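PDB 3T0O: ribonuclease T2 from Homo sapiens, which cleaves single-stranded RNA, preferentially between purine and uridine residues, and in innate immunity degrades microbial RNA into products sensed by TLR8. Local coordinates for residues L130-S135 against K145-R150. Numbering follows the deposited sequence.
Sequences LGIKPS and KDALAR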
loop_
_atom_site.group_PDB
_atom_site.type_symbol
_atom_site.label_atom_id
_atom_site.label_comp_id
_atom_site.label_asym_id
_atom_site.label_seq_id
_atom_site.Cartn_x
_atom_site.Cartn_y
_atom_site.Cartn_z
ATOM N N LEU A 130 -5.352 -11.992 -14.000
ATOM C CA LEU A 130 -6.543 -12.646 -13.542
ATOM C C LEU A 130 -7.776 -12.080 -14.249
ATOM O O LEU A 130 -8.907 -12.564 -14.007
ATOM C CB LEU A 130 -6.618 -12.487 -12.023
ATOM C CG LEU A 130 -5.596 -13.131 -11.039
ATOM C CD1 LEU A 130 -5.701 -12.590 -9.660
ATOM C CD2 LEU A 130 -5.795 -14.670 -11.009
ATOM N N GLY A 131 -7.612 -11.032 -15.059
ATOM C CA GLY A 131 -8.775 -10.401 -15.713
ATOM C C GLY A 131 -9.470 -9.408 -14.837
ATOM O O GLY A 131 -10.591 -8.924 -15.180
ATOM N N ILE A 132 -8.828 -9.077 -13.720
ATOM C CA ILE A 132 -9.457 -8.085 -12.829
ATOM C C ILE A 132 -8.903 -6.724 -13.115
ATOM O O ILE A 132 -7.786 -6.410 -12.715
ATOM C CB ILE A 132 -9.237 -8.476 -11.364
ATOM C CG1 ILE A 132 -9.776 -9.881 -11.190
ATOM C CG2 ILE A 132 -9.924 -7.445 -10.475
ATOM C CD1 ILE A 132 -9.555 -10.419 -9.770
ATOM N N LYS A 133 -9.641 -5.954 -13.897
ATOM C CA LYS A 133 -9.241 -4.659 -14.360
ATOM C C LYS A 133 -10.227 -3.613 -13.900
ATOM O O LYS A 133 -11.400 -3.916 -13.697
ATOM C CB LYS A 133 -9.119 -4.692 -15.889
ATOM C CG LYS A 133 -10.442 -4.926 -16.625
ATOM C CD LYS A 133 -10.145 -4.962 -18.126
ATOM C CE LYS A 133 -11.486 -4.971 -18.890
ATOM N NZ LYS A 133 -12.105 -6.357 -18.889
ATOM N N PRO A 134 -9.773 -2.360 -13.738
ATOM C CA PRO A 134 -10.769 -1.328 -13.435
ATOM C C PRO A 134 -11.881 -1.319 -14.469
ATOM O O PRO A 134 -11.644 -1.491 -15.671
ATOM C CB PRO A 134 -9.959 -0.018 -13.417
ATOM C CG PRO A 134 -8.533 -0.557 -13.113
ATOM C CD PRO A 134 -8.408 -1.843 -13.896
ATOM N N SER A 135 -13.101 -1.134 -13.941
ATOM C CA SER A 135 -14.256 -1.298 -14.788
ATOM C C SER A 135 -15.424 -0.554 -14.254
ATOM O O SER A 135 -15.491 -0.252 -13.084
ATOM C CB SER A 135 -14.577 -2.777 -14.939
ATOM O OG SER A 135 -15.685 -2.996 -15.797
ATOM N N LYS A 145 -10.549 -11.421 -3.401
ATOM C CA LYS A 145 -9.992 -12.194 -2.307
ATOM C C LYS A 145 -9.564 -13.572 -2.738
ATOM O O LYS A 145 -8.440 -14.035 -2.408
ATOM C CB LYS A 145 -10.995 -12.229 -1.150
ATOM C CG LYS A 145 -10.266 -12.429 0.133
ATOM C CD LYS A 145 -11.203 -12.300 1.318
ATOM C CE LYS A 145 -11.432 -10.829 1.645
ATOM N NZ LYS A 145 -12.333 -10.644 2.832
ATOM N N ASP A 146 -10.384 -14.237 -3.508
ATOM C CA ASP A 146 -10.094 -15.625 -3.822
ATOM C C ASP A 146 -8.963 -15.691 -4.816
ATOM O O ASP A 146 -8.086 -16.551 -4.694
ATOM C CB ASP A 146 -11.332 -16.340 -4.325
ATOM C CG ASP A 146 -12.373 -16.488 -3.255
ATOM O OD1 ASP A 146 -12.054 -16.360 -2.043
ATOM O OD2 ASP A 146 -13.525 -16.726 -3.617
ATOM N N ALA A 147 -8.940 -14.793 -5.760
ATOM C CA ALA A 147 -7.876 -14.837 -6.762
ATOM C C ALA A 147 -6.523 -14.428 -6.146
ATOM O O ALA A 147 -5.522 -15.088 -6.447
ATOM C CB ALA A 147 -8.270 -14.021 -7.948
ATOM N N LEU A 148 -6.484 -13.388 -5.310
ATOM C CA LEU A 148 -5.251 -13.075 -4.622
ATOM C C LEU A 148 -4.807 -14.156 -3.657
ATOM O O LEU A 148 -3.616 -14.457 -3.532
ATOM C CB LEU A 148 -5.336 -11.716 -3.953
ATOM C CG LEU A 148 -5.618 -10.705 -5.046
ATOM C CD1 LEU A 148 -5.720 -9.399 -4.289
ATOM C CD2 LEU A 148 -4.549 -10.562 -6.183
ATOM N N ALA A 149 -5.737 -14.830 -2.996
ATOM C CA ALA A 149 -5.329 -15.942 -2.174
ATOM C C ALA A 149 -4.708 -17.063 -2.946
ATOM O O ALA A 149 -3.765 -17.704 -2.465
ATOM C CB ALA A 149 -6.543 -16.403 -1.358
ATOM N N ARG A 150 -5.207 -17.330 -4.137
ATOM C CA ARG A 150 -4.602 -18.414 -4.955
ATOM C C ARG A 150 -3.208 -18.007 -5.388
ATOM O O ARG A 150 -2.271 -18.793 -5.290
ATOM C CB ARG A 150 -5.478 -18.712 -6.152
ATOM C CG ARG A 150 -4.823 -19.559 -7.236
ATOM C CD ARG A 150 -5.090 -20.970 -7.099
ATOM N NE ARG A 150 -4.366 -21.669 -8.134
ATOM C CZ ARG A 150 -4.810 -22.758 -8.767
ATOM N NH1 ARG A 150 -6.017 -23.268 -8.496
ATOM N NH2 ARG A 150 -4.044 -23.320 -9.705
#
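Leu130 and Ala147 mark the closest approach of the two backbones, their CA atoms 7.2 Å apart; beyond Leu130 the extended run Lys133-Ser135 draws away from the helix. No hydrogen bond crosses between 130-135 and 145-150, and the helical segment keeps its own pattern, with Ala149 N bonded to Lys145 O at 2.9 Å. Gly131, with positive phi (84°), ends helix 123-129 in a Schellman motif. The turn leaves Leu130 and Ile132, on either side of the glycine, both directed at helix 141-152. In the alpha/beta fold of the RNase T2 family the contact thus joins the C-terminal end of one helix to the flank of the helix that follows strand 139-140, away from the predicted active-site histidines. Ala147 CB faces the ends of both loop side chains. Leu130 holds CG anti to its carbonyl carbon (chi1 -66°), and its forked end meets that methyl with both branches: CD1 presses on Ala147 CB at 3.4 Å, tighter than usual for two carbons, while CD2 stands 4.0 Å from the same CB. Ile132 brings the end of its longer branch, CD1, to 4.2 Å from Ala147 CB. Leu148 adds a methyl-to-methyl touch, its CD2 4.2 Å from Leu130 CD1; buried, it also packs on Leu123, Val126 and Leu127 of helix 123-129. Within helix 141-152, Val151 touches Leu130 and Phe144 touches Ile132, extending the apolar seam beyond Ala147.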